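Local coordinates for protein protocatechuate decarboxylase (Klebsiella pneumoniae, PDB 5O3M) that probably decarboxylates 3,4-dihydroxybenzoate (protocatechuate) to catechol as a UbiD-family enzyme that depends on prenylated flavin, captured here without that cofactor, at residues Q26-A31 against R280-I285; F149-L154 against L192-R197; L173-D178 against T227-L232; G270-E275 against V326-M331. All coordinates share one frame; numbering follows the deposited sequence.

Contact 1 of 4, residues Q26-A31 against R280-I285; sequences QDLRDA and RAEIVI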
loop_
_atom_site.group_PDB
_atom_site.type_symbol
_atom_site.label_atom_id
_atom_site.label_comp_id
_atom_site.label_asym_id
_atom_site.label_seq_id
_atom_site.Cartn_x
_atom_site.Cartn_y
_atom_site.Cartn_z
ATOM N N GLN A 26 -6.104 35.567 -43.955
ATOM C CA GLN A 26 -5.709 34.546 -44.922
ATOM C C GLN A 26 -4.216 34.229 -44.911
ATOM O O GLN A 26 -3.802 33.268 -45.568
ATOM C CB GLN A 26 -6.142 34.934 -46.354
ATOM C CG GLN A 26 -5.347 36.076 -47.004
ATOM C CD GLN A 26 -5.520 36.168 -48.532
ATOM O OE1 GLN A 26 -5.840 35.184 -49.207
ATOM N NE2 GLN A 26 -5.302 37.359 -49.072
ATOM N N ASP A 27 -3.401 34.976 -44.175
ATOM C CA ASP A 27 -1.980 34.680 -44.082
ATOM C C ASP A 27 -1.456 35.268 -42.780
ATOM O O ASP A 27 -2.219 35.806 -41.971
ATOM C CB ASP A 27 -1.216 35.208 -45.302
ATOM C CG ASP A 27 -1.285 36.742 -45.446
ATOM O OD1 ASP A 27 -1.505 37.464 -44.442
ATOM O OD2 ASP A 27 -1.110 37.222 -46.579
ATOM N N LEU A 28 -0.135 35.166 -42.591
ATOM C CA LEU A 28 0.485 35.590 -41.338
ATOM C C LEU A 28 0.390 37.101 -41.136
ATOM O O LEU A 28 0.177 37.566 -40.009
ATOM C CB LEU A 28 1.944 35.147 -41.305
ATOM C CG LEU A 28 2.797 35.604 -40.117
ATOM C CD1 LEU A 28 2.330 35.000 -38.778
ATOM C CD2 LEU A 28 4.242 35.252 -40.378
ATOM N N ARG A 29 0.573 37.888 -42.201
ATOM C CA ARG A 29 0.490 39.342 -42.060
ATOM C C ARG A 29 -0.900 39.783 -41.617
ATOM O O ARG A 29 -1.031 40.622 -40.716
ATOM C CB ARG A 29 0.919 40.029 -43.365
ATOM C CG ARG A 29 2.405 39.764 -43.627
ATOM C CD ARG A 29 2.991 40.431 -44.869
ATOM N NE ARG A 29 4.306 39.850 -45.108
ATOM C CZ ARG A 29 5.225 40.324 -45.940
ATOM N NH1 ARG A 29 5.001 41.431 -46.647
ATOM N NH2 ARG A 29 6.383 39.678 -46.058
ATOM N N ASP A 30 -1.958 39.216 -42.214
ATOM C CA ASP A 30 -3.303 39.505 -41.710
ATOM C C ASP A 30 -3.394 39.235 -40.217
ATOM O O ASP A 30 -4.025 39.998 -39.476
ATOM C CB ASP A 30 -4.363 38.682 -42.443
ATOM C CG ASP A 30 -4.488 39.048 -43.894
ATOM O OD1 ASP A 30 -3.907 40.071 -44.305
ATOM O OD2 ASP A 30 -5.157 38.299 -44.630
ATOM N N ALA A 31 -2.770 38.150 -39.751
ATOM C CA ALA A 31 -2.869 37.805 -38.334
ATOM C C ALA A 31 -2.155 38.832 -37.473
ATOM O O ALA A 31 -2.659 39.218 -36.410
ATOM C CB ALA A 31 -2.305 36.407 -38.084
ATOM N N ARG A 280 0.730 31.418 -49.754
ATOM C CA ARG A 280 0.867 32.664 -49.013
ATOM C C ARG A 280 1.877 32.564 -47.873
ATOM O O ARG A 280 1.911 33.438 -47.000
ATOM C CB ARG A 280 -0.500 33.116 -48.505
ATOM C CG ARG A 280 -1.483 33.358 -49.640
ATOM C CD ARG A 280 -2.591 34.295 -49.229
ATOM N NE ARG A 280 -2.104 35.662 -49.079
ATOM C CZ ARG A 280 -2.006 36.540 -50.081
ATOM N NH1 ARG A 280 -2.360 36.195 -51.322
ATOM N NH2 ARG A 280 -1.552 37.771 -49.844
ATOM N N ALA A 281 2.721 31.536 -47.885
ATOM C CA ALA A 281 3.737 31.377 -46.859
ATOM C C ALA A 281 4.805 32.462 -46.965
ATOM O O ALA A 281 5.128 32.943 -48.053
ATOM C CB ALA A 281 4.392 29.995 -46.967
ATOM N N GLU A 282 5.373 32.829 -45.812
ATOM C CA GLU A 282 6.481 33.776 -45.804
ATOM C C GLU A 282 7.703 33.192 -46.501
ATOM O O GLU A 282 8.295 33.831 -47.379
ATOM C CB GLU A 282 6.829 34.181 -44.368
ATOM C CG GLU A 282 5.811 35.103 -43.686
ATOM C CD GLU A 282 5.732 36.501 -44.313
ATOM O OE1 GLU A 282 6.771 37.033 -44.787
ATOM O OE2 GLU A 282 4.620 37.070 -44.323
ATOM N N ILE A 283 8.088 31.971 -46.124
ATOM C CA ILE A 283 9.321 31.330 -46.580
ATOM C C ILE A 283 9.005 29.882 -46.939
ATOM O O ILE A 283 8.279 29.199 -46.208
ATOM C CB ILE A 283 10.423 31.395 -45.492
ATOM C CG1 ILE A 283 10.756 32.848 -45.141
ATOM C CG2 ILE A 283 11.688 30.622 -45.918
ATOM C CD1 ILE A 283 11.858 32.995 -44.135
ATOM N N VAL A 284 9.555 29.407 -48.059
ATOM C CA VAL A 284 9.406 28.012 -48.481
ATOM C C VAL A 284 10.782 27.432 -48.792
ATOM O O VAL A 284 11.488 27.938 -49.670
ATOM C CB VAL A 284 8.485 27.866 -49.703
ATOM C CG1 VAL A 284 8.444 26.409 -50.169
ATOM C CG2 VAL A 284 7.082 28.369 -49.368
ATOM N N ILE A 285 11.149 26.358 -48.104
ATOM C CA ILE A 285 12.336 25.576 -48.448
ATOM C C ILE A 285 11.890 24.361 -49.258
ATOM O O ILE A 285 11.140 23.510 -48.759
ATOM C CB ILE A 285 13.117 25.154 -47.194
ATOM C CG1 ILE A 285 13.538 26.384 -46.387
ATOM C CG2 ILE A 285 14.342 24.382 -47.584
ATOM C CD1 ILE A 285 13.851 26.090 -44.921
HETATM O O HOH W 1 1.604 33.404 -44.546
#
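Two salt bridges, D27 to R280 and R29 to E282, tie the start of helix 28-36 to the turn that leads into strand 283-289. The R29 guanidinium grips the E282 carboxylate side-on. R29 NE donates to E282 OE2 at 2.9 Å, and R29 NH2 donates to E282 OE1 at 3.0 Å. Both oxygens use their syn lone pairs, and the two planes are only 16° apart. The R29 chain runs out extended, whereas E282 bends at chi2, which brings both carboxylate oxygens to the NE/NH2 edge of R29. The methylene CG of E282 also packs on CD2 of L28 at 3.7 Å. E282 OE1 has a further donor in I336 N.

D27 is the N-cap of the helix: its OD1 accepts from D30 N at 2.9 Å. Its other oxygen, OD2, takes the R280 NE bond at 3.1 Å, on the anti side and 29° out of the carboxylate plane. A second bond from R280 NH2 is weak. One carboxylate thus caps the helix and holds the turn, and R332 adds another positive charge at OD2. These charges would be expected to keep D27 ionised. Q26 lies flat over one face of the R280 guanidinium, its amide plane 6° from parallel and NE2 3.5 Å above the plane. R263 holds Q26 OE1 from elsewhere in the chain. At the end of the turn, E282 and I283 form a classic beta bulge opposite M230.

Contact 2 of 4, residues F149-L154 against L192-R197; sequences FDLRTL and LCVQGR
The chain around D150 and R197 runs roughly antiparallel, with end-to-end directions 149° apart, and one backbone bond, L151 N to R197 O at 2.7 Å, joins the two. This is a helix N-terminus laid against the V194-R197 part of the chain: D150 is the N-cap of the short helix 151-154, and strand 185-196 belongs to the antiparallel sheet of the UbiD Rift-related region. D150 OD2 accepts from R152 N at 3.0 Å, from above the carboxylate plane. The same carboxylate is held side-on by the R152 guanidinium, NE to OD2 and NH2 to OD1, so OD2 takes two donors.

That internal salt bridge fixes where the R152 plane lies. The R152 chain bends at chi3 (-57°), and one face of its guanidinium covers the G196-R197 peptide. R197 N sits 3.7 Å above the centre of that plane. Nearer its backbone, R152 packs CG on V194 CG1 at 3.8 Å. V194 CG1 also lies near CG of L151, in a looser apolar contact.

R197 sends its side chain the other way, along the backbone of F149. Its NH2 is hydrogen-bonded to A144 O. F149 and L151 also pack on V326, which places the helix start over strand 323-331 of the same sheet. The F149 ring lies beside the R197 carbonyl, with CE1 3.4 Å from R197 O.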
loop_
_atom_site.group_PDB
_atom_site.type_symbol
_atom_site.label_atom_id
_atom_site.label_comp_id
_atom_site.label_asym_id
_atom_site.label_seq_id
_atom_site.Cartn_x
_atom_site.Cartn_y
_atom_site.Cartn_z
ATOM N N PHE A 149 24.532 30.487 -53.562
ATOM C CA PHE A 149 23.516 30.054 -52.617
ATOM C C PHE A 149 24.168 29.461 -51.377
ATOM O O PHE A 149 25.085 28.643 -51.474
ATOM C CB PHE A 149 22.589 29.020 -53.269
ATOM C CG PHE A 149 21.505 28.519 -52.350
ATOM C CD1 PHE A 149 21.756 27.483 -51.462
ATOM C CD2 PHE A 149 20.241 29.096 -52.366
ATOM C CE1 PHE A 149 20.756 27.016 -50.595
ATOM C CE2 PHE A 149 19.237 28.642 -51.505
ATOM C CZ PHE A 149 19.497 27.600 -50.617
ATOM N N ASP A 150 23.690 29.880 -50.208
ATOM C CA ASP A 150 24.153 29.308 -48.947
ATOM C C ASP A 150 23.027 29.449 -47.931
ATOM O O ASP A 150 22.774 30.546 -47.425
ATOM C CB ASP A 150 25.431 29.987 -48.456
ATOM C CG ASP A 150 26.073 29.254 -47.275
ATOM O OD1 ASP A 150 27.290 29.451 -47.067
ATOM O OD2 ASP A 150 25.382 28.465 -46.571
ATOM N N LEU A 151 22.361 28.332 -47.632
ATOM C CA LEU A 151 21.272 28.337 -46.662
ATOM C C LEU A 151 21.648 29.094 -45.392
ATOM O O LEU A 151 20.812 29.792 -44.807
ATOM C CB LEU A 151 20.881 26.894 -46.336
ATOM C CG LEU A 151 19.600 26.663 -45.542
ATOM C CD1 LEU A 151 18.440 27.425 -46.178
ATOM C CD2 LEU A 151 19.308 25.173 -45.520
ATOM N N ARG A 152 22.910 28.986 -44.964
ATOM C CA ARG A 152 23.298 29.482 -43.645
ATOM C C ARG A 152 23.368 31.004 -43.591
ATOM O O ARG A 152 23.228 31.589 -42.511
ATOM C CB ARG A 152 24.642 28.880 -43.236
ATOM C CG ARG A 152 24.634 27.362 -43.121
ATOM C CD ARG A 152 26.048 26.800 -43.145
ATOM N NE ARG A 152 26.747 27.216 -44.360
ATOM C CZ ARG A 152 27.913 26.718 -44.767
ATOM N NH1 ARG A 152 28.524 25.772 -44.068
ATOM N NH2 ARG A 152 28.466 27.165 -45.879
ATOM N N THR A 153 23.605 31.665 -44.725
ATOM C CA THR A 153 23.645 33.119 -44.757
ATOM C C THR A 153 22.367 33.742 -45.307
ATOM O O THR A 153 22.129 34.931 -45.075
ATOM C CB THR A 153 24.830 33.604 -45.597
ATOM O OG1 THR A 153 24.637 33.185 -46.950
ATOM C CG2 THR A 153 26.130 33.014 -45.081
ATOM N N LEU A 154 21.556 32.975 -46.039
ATOM C CA LEU A 154 20.313 33.511 -46.585
ATOM C C LEU A 154 19.269 33.716 -45.491
ATOM O O LEU A 154 18.543 34.718 -45.499
ATOM C CB LEU A 154 19.772 32.575 -47.667
ATOM C CG LEU A 154 18.526 33.060 -48.407
ATOM C CD1 LEU A 154 18.880 34.280 -49.250
ATOM C CD2 LEU A 154 17.953 31.955 -49.267
ATOM N N LEU A 192 13.813 21.627 -37.786
ATOM C CA LEU A 192 14.921 21.240 -38.663
ATOM C C LEU A 192 16.192 21.967 -38.250
ATOM O O LEU A 192 16.170 23.188 -38.045
ATOM C CB LEU A 192 14.612 21.560 -40.135
ATOM C CG LEU A 192 13.325 21.004 -40.755
ATOM C CD1 LEU A 192 12.167 21.971 -40.543
ATOM C CD2 LEU A 192 13.514 20.713 -42.229
ATOM N N CYS A 193 17.300 21.228 -38.149
ATOM C CA CYS A 193 18.597 21.821 -37.843
ATOM C C CYS A 193 19.393 22.056 -39.132
ATOM O O CYS A 193 19.433 21.191 -40.017
ATOM C CB CYS A 193 19.392 20.935 -36.870
ATOM S SG CYS A 193 21.033 21.603 -36.325
ATOM N N VAL A 194 20.029 23.228 -39.222
ATOM C CA VAL A 194 20.750 23.650 -40.424
ATOM C C VAL A 194 22.128 22.999 -40.425
ATOM O O VAL A 194 22.952 23.256 -39.541
ATOM C CB VAL A 194 20.872 25.182 -40.506
ATOM C CG1 VAL A 194 21.511 25.608 -41.849
ATOM C CG2 VAL A 194 19.526 25.834 -40.335
ATOM N N GLN A 195 22.388 22.171 -41.433
ATOM C CA GLN A 195 23.566 21.319 -41.430
ATOM C C GLN A 195 24.609 21.696 -42.465
ATOM O O GLN A 195 25.733 21.184 -42.392
ATOM C CB GLN A 195 23.151 19.858 -41.637
ATOM C CG GLN A 195 22.160 19.376 -40.572
ATOM C CD GLN A 195 22.817 19.204 -39.216
ATOM O OE1 GLN A 195 24.021 19.411 -39.069
ATOM N NE2 GLN A 195 22.031 18.806 -38.220
ATOM N N GLY A 196 24.284 22.571 -43.411
ATOM C CA GLY A 196 25.262 22.937 -44.415
ATOM C C GLY A 196 24.727 23.963 -45.390
ATOM O O GLY A 196 23.621 24.495 -45.244
ATOM N N ARG A 197 25.561 24.227 -46.395
ATOM C CA ARG A 197 25.226 25.142 -47.478
ATOM C C ARG A 197 23.824 24.896 -48.021
ATOM O O ARG A 197 23.131 25.837 -48.426
ATOM C CB ARG A 197 26.268 24.971 -48.587
ATOM C CG ARG A 197 26.367 26.091 -49.586
ATOM C CD ARG A 197 27.059 25.591 -50.845
ATOM N NE ARG A 197 26.149 24.768 -51.638
ATOM C CZ ARG A 197 25.488 25.202 -52.711
ATOM N NH1 ARG A 197 25.647 26.452 -53.135
ATOM N NH2 ARG A 197 24.671 24.388 -53.367
#

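Contact 3 of 4, residues L173-D178 against T227-L232; sequences LALASD and TINMGL
N229 holds CG anti to its carbonyl carbon (chi1 -57°), and chi2 of -99° turns the amide so that ND2 faces L173 O across the strand pair. The resulting bond, N229 ND2 to L173 O, is 3.1 Å long and runs nearly along the C=O axis, with the acceptor in the amide plane. The backbone N229 N reaches the same oxygen at 2.8 Å, but from above the carbonyl plane. Two donors of one residue therefore grip a single buried carbonyl. N229 ND2 also donates to T227 OG1 at 3.3 Å, a hydroxyl that is hydrogen-bonded to K276 O as well. Beyond the pair, I278 N donates to N229 OD1, so both ends of the amide are fixed and its flip is settled.

The remaining backbone bonds are regular. L173 N donates to N229 O, and L175 and T227 exchange bonds in both directions. A174 and I228 form the non-hydrogen-bonded pair between them, where A174 CA comes 3.2 Å from T227 O in a CA-H...O contact.

The two faces differ. On the side of L173, L175, T227 and N229, CB of L175 lies against T227 OG1, and CD1 of L175 is 3.9 Å from N229 ND2. CD1 of L232 closes over CB of L173, also at 3.9 Å; helix 234-240 covers L173 there. On the other face, CD1 of I228 folds over A174 CB at 3.8 Å. Strand 185-196 flanks L173-S177, and strand 283-289 flanks T227-M230. The contact is an antiparallel beta pairing in the interior of the UbiD Rift-related sheet.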
loop_
_atom_site.group_PDB
_atom_site.type_symbol
_atom_site.label_atom_id
_atom_site.label_comp_id
_atom_site.label_asym_id
_atom_site.label_seq_id
_atom_site.Cartn_x
_atom_site.Cartn_y
_atom_site.Cartn_z
ATOM N N LEU A 173 6.346 23.498 -41.695
ATOM C CA LEU A 173 5.210 22.679 -42.111
ATOM C C LEU A 173 5.577 21.950 -43.404
ATOM O O LEU A 173 5.697 22.565 -44.473
ATOM C CB LEU A 173 3.957 23.530 -42.284
ATOM C CG LEU A 173 2.680 22.745 -42.579
ATOM C CD1 LEU A 173 1.940 22.356 -41.268
ATOM C CD2 LEU A 173 1.779 23.554 -43.500
ATOM N N ALA A 174 5.755 20.639 -43.301
ATOM C CA ALA A 174 6.147 19.820 -44.437
ATOM C C ALA A 174 4.914 19.380 -45.214
ATOM O O ALA A 174 3.930 18.922 -44.622
ATOM C CB ALA A 174 6.943 18.599 -43.970
ATOM N N LEU A 175 4.968 19.545 -46.534
ATOM C CA LEU A 175 4.051 18.898 -47.461
ATOM C C LEU A 175 4.809 17.817 -48.220
ATOM O O LEU A 175 5.968 18.012 -48.597
ATOM C CB LEU A 175 3.442 19.900 -48.446
ATOM C CG LEU A 175 2.164 20.569 -47.947
ATOM C CD1 LEU A 175 2.386 21.243 -46.607
ATOM C CD2 LEU A 175 1.668 21.560 -48.974
ATOM N N ALA A 176 4.159 16.676 -48.429
ATOM C CA ALA A 176 4.799 15.545 -49.089
ATOM C C ALA A 176 3.727 14.569 -49.555
ATOM O O ALA A 176 2.597 14.573 -49.057
ATOM C CB ALA A 176 5.801 14.846 -48.165
ATOM N N SER A 177 4.109 13.725 -50.515
ATOM C CA SER A 177 3.233 12.747 -51.144
ATOM C C SER A 177 3.945 11.402 -51.237
ATOM O O SER A 177 5.176 11.326 -51.248
ATOM C CB SER A 177 2.809 13.182 -52.565
ATOM O OG SER A 177 2.386 14.533 -52.610
ATOM N N ASP A 178 3.148 10.346 -51.339
ATOM C CA ASP A 178 3.688 9.006 -51.523
ATOM C C ASP A 178 4.414 8.918 -52.868
ATOM O O ASP A 178 3.884 9.374 -53.890
ATOM C CB ASP A 178 2.544 7.988 -51.456
ATOM C CG ASP A 178 3.024 6.554 -51.486
ATOM O OD1 ASP A 178 3.501 6.063 -50.444
ATOM O OD2 ASP A 178 2.907 5.916 -52.553
ATOM N N THR A 227 8.332 20.072 -49.443
ATOM C CA THR A 227 8.433 21.503 -49.175
ATOM C C THR A 227 8.235 21.745 -47.686
ATOM O O THR A 227 7.439 21.057 -47.031
ATOM C CB THR A 227 7.413 22.350 -49.981
ATOM O OG1 THR A 227 6.072 21.918 -49.699
ATOM C CG2 THR A 227 7.693 22.276 -51.489
ATOM N N ILE A 228 8.978 22.717 -47.164
ATOM C CA ILE A 228 8.918 23.119 -45.767
ATOM C C ILE A 228 8.419 24.554 -45.754
ATOM O O ILE A 228 9.138 25.466 -46.181
ATOM C CB ILE A 228 10.285 23.012 -45.079
ATOM C CG1 ILE A 228 10.929 21.633 -45.322
ATOM C CG2 ILE A 228 10.159 23.380 -43.617
ATOM C CD1 ILE A 228 10.213 20.461 -44.651
ATOM N N ASN A 229 7.204 24.763 -45.258
ATOM C CA ASN A 229 6.542 26.057 -45.317
ATOM C C ASN A 229 6.541 26.714 -43.938
ATOM O O ASN A 229 6.109 26.106 -42.955
ATOM C CB ASN A 229 5.114 25.891 -45.841
ATOM C CG ASN A 229 5.061 25.222 -47.211
ATOM O OD1 ASN A 229 4.936 25.894 -48.229
ATOM N ND2 ASN A 229 5.149 23.898 -47.236
ATOM N N MET A 230 7.005 27.961 -43.867
ATOM C CA MET A 230 7.164 28.661 -42.599
ATOM C C MET A 230 6.621 30.078 -42.714
ATOM O O MET A 230 6.802 30.733 -43.741
ATOM C CB MET A 230 8.630 28.707 -42.188
ATOM C CG MET A 230 9.303 27.346 -42.229
ATOM S SD MET A 230 11.008 27.438 -41.660
ATOM C CE MET A 230 11.740 28.358 -43.009
ATOM N N GLY A 231 5.975 30.553 -41.645
ATOM C CA GLY A 231 5.374 31.877 -41.635
ATOM C C GLY A 231 3.950 31.819 -42.140
ATOM O O GLY A 231 3.679 32.189 -43.284
ATOM N N LEU A 232 3.033 31.341 -41.304
ATOM C CA LEU A 232 1.708 30.949 -41.757
ATOM C C LEU A 232 0.638 31.569 -40.872
ATOM O O LEU A 232 0.885 31.942 -39.722
ATOM C CB LEU A 232 1.544 29.414 -41.753
ATOM C CG LEU A 232 2.710 28.615 -42.346
ATOM C CD1 LEU A 232 2.540 27.108 -42.127
ATOM C CD2 LEU A 232 2.861 28.933 -43.817
#

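Contact 4 of 4, residues G270-E275 against V326-M331; sequences GVSVPE and VKAVTM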
loop_
_atom_site.group_PDB
_atom_site.type_symbol
_atom_site.label_atom_id
_atom_site.label_comp_id
_atom_site.label_asym_id
_atom_site.label_seq_id
_atom_site.Cartn_x
_atom_site.Cartn_y
_atom_site.Cartn_z
ATOM N N GLY A 270 5.584 23.714 -56.656
ATOM C CA GLY A 270 6.953 24.070 -56.357
ATOM C C GLY A 270 7.721 24.439 -57.611
ATOM O O GLY A 270 7.473 23.919 -58.700
ATOM N N VAL A 271 8.671 25.360 -57.460
ATOM C CA VAL A 271 9.397 25.782 -58.653
ATOM C C VAL A 271 10.509 24.793 -58.995
ATOM O O VAL A 271 10.850 24.629 -60.168
ATOM C CB VAL A 271 9.934 27.218 -58.493
ATOM C CG1 VAL A 271 8.799 28.159 -58.124
ATOM C CG2 VAL A 271 11.043 27.273 -57.450
ATOM N N SER A 272 11.064 24.091 -58.008
ATOM C CA SER A 272 12.178 23.183 -58.244
ATOM C C SER A 272 11.902 21.735 -57.845
ATOM O O SER A 272 12.711 20.855 -58.170
ATOM C CB SER A 272 13.426 23.665 -57.490
ATOM O OG SER A 272 13.312 23.359 -56.109
ATOM N N VAL A 273 10.815 21.456 -57.136
ATOM C CA VAL A 273 10.494 20.072 -56.797
ATOM C C VAL A 273 9.035 19.821 -57.142
ATOM O O VAL A 273 8.199 20.724 -56.993
ATOM C CB VAL A 273 10.775 19.759 -55.316
ATOM C CG1 VAL A 273 12.268 19.854 -55.012
ATOM C CG2 VAL A 273 9.945 20.673 -54.405
ATOM N N PRO A 274 8.687 18.617 -57.605
ATOM C CA PRO A 274 7.285 18.268 -57.931
ATOM C C PRO A 274 6.425 18.041 -56.686
ATOM O O PRO A 274 6.089 16.920 -56.296
ATOM C CB PRO A 274 7.449 16.989 -58.757
ATOM C CG PRO A 274 8.685 16.341 -58.172
ATOM C CD PRO A 274 9.608 17.482 -57.805
ATOM N N GLU A 275 6.049 19.139 -56.031
ATOM C CA GLU A 275 5.286 19.058 -54.792
ATOM C C GLU A 275 4.761 20.445 -54.452
ATOM O O GLU A 275 5.382 21.457 -54.794
ATOM C CB GLU A 275 6.144 18.499 -53.650
ATOM C CG GLU A 275 5.437 18.415 -52.304
ATOM C CD GLU A 275 4.267 17.455 -52.314
ATOM O OE1 GLU A 275 3.121 17.930 -52.458
ATOM O OE2 GLU A 275 4.497 16.231 -52.180
ATOM N N VAL A 326 18.463 20.790 -50.134
ATOM C CA VAL A 326 17.678 21.953 -50.544
ATOM C C VAL A 326 17.922 22.248 -52.021
ATOM O O VAL A 326 19.063 22.476 -52.440
ATOM C CB VAL A 326 18.022 23.172 -49.680
ATOM C CG1 VAL A 326 17.313 24.409 -50.211
ATOM C CG2 VAL A 326 17.664 22.898 -48.195
ATOM N N LYS A 327 16.847 22.259 -52.810
ATOM C CA LYS A 327 16.919 22.644 -54.215
ATOM C C LYS A 327 16.539 24.099 -54.456
ATOM O O LYS A 327 16.971 24.676 -55.452
ATOM C CB LYS A 327 16.010 21.753 -55.075
ATOM C CG LYS A 327 16.251 20.253 -54.940
ATOM C CD LYS A 327 17.521 19.799 -55.650
ATOM C CE LYS A 327 17.183 18.821 -56.770
ATOM N NZ LYS A 327 18.337 17.956 -57.173
ATOM N N ALA A 328 15.753 24.713 -53.577
ATOM C CA ALA A 328 15.394 26.115 -53.748
ATOM C C ALA A 328 14.844 26.667 -52.437
ATOM O O ALA A 328 14.337 25.920 -51.596
ATOM C CB ALA A 328 14.363 26.290 -54.872
ATOM N N VAL A 329 14.958 27.982 -52.269
ATOM C CA VAL A 329 14.229 28.714 -51.237
ATOM C C VAL A 329 13.470 29.833 -51.934
ATOM O O VAL A 329 14.072 30.655 -52.638
ATOM C CB VAL A 329 15.151 29.288 -50.146
ATOM C CG1 VAL A 329 14.316 30.065 -49.120
ATOM C CG2 VAL A 329 15.964 28.191 -49.470
ATOM N N THR A 330 12.154 29.853 -51.764
ATOM C CA THR A 330 11.342 30.963 -52.230
ATOM C C THR A 330 10.799 31.705 -51.015
ATOM O O THR A 330 10.674 31.137 -49.924
ATOM C CB THR A 330 10.199 30.488 -53.145
ATOM O OG1 THR A 330 9.138 29.926 -52.362
ATOM C CG2 THR A 330 10.699 29.437 -54.131
ATOM N N MET A 331 10.493 32.985 -51.191
ATOM C CA MET A 331 9.973 33.734 -50.059
ATOM C C MET A 331 9.251 34.980 -50.552
ATOM O O MET A 331 9.395 35.386 -51.709
ATOM C CB MET A 331 11.095 34.093 -49.081
ATOM C CG MET A 331 12.206 34.949 -49.671
ATOM S SD MET A 331 13.541 35.244 -48.482
ATOM C CE MET A 331 14.158 33.580 -48.228
#
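No hydrogen bond crosses between the loop G270-E275 and strand residues V326-M331; a hydroxyl instead rests against one methylene and one methyl carbon. S272 OG lies 3.3 Å from CB of K327 and 3.4 Å from CB of A328. Its first torsion (77°) sets OG between the backbone N and the carbonyl carbon, the position from which it meets both. S272 CB packs behind it, 3.8 Å from A328 CB.

V271 and V273 touch the strand at different points. V271 reaches tip to tip toward T330, with their CG2 methyls 4.0 Å apart. V271 CG2 also approaches A328 CB, at 4.3 Å. V273 crosses K327 obliquely, with CG1 4.0 Å from CG of the lysine. K327 leaves the strand toward the loop but bends at chi2 (-74°) and chi3, so its amino group leads away, where it makes a long, weak ion pair with E288.

K327 and A328 form a classic beta bulge opposite E286 on strand 283-289. The bulge puts both of their CB atoms beside S272. E286 links the two sides further: its carboxylate accepts from V271 N and S272 N, while the bulge pairs with its backbone. The loop, which connects strand 266-269 to strand 276-278, lies against the antiparallel sheet of the UbiD Rift-related region. T330 OG1 bonds to C137 O, leaving CG2 to meet V271.

Contact 3 is wholly buried and alone is made by strand pairing. Contacts 1, 2 and 4 are partly buried: contact 1 joins a helix start to the turn before strand 283-289, while 2 and 4 set a helix start and a loop against sheet strands. Strand 283-289 lies between the strands of contacts 3 and 4 and bonds to both. Contact 2 packs F149 and L151 on V326 of contact 4. Contacts 1 and 2 both use an N-cap aspartate that also holds an arginine, across the interface in contact 1 and within one segment in contact 2. Contact 4 rests on van der Waals packing without a hydrogen bond; separately, E275 OE2 bonds to S177 OG of contact 3.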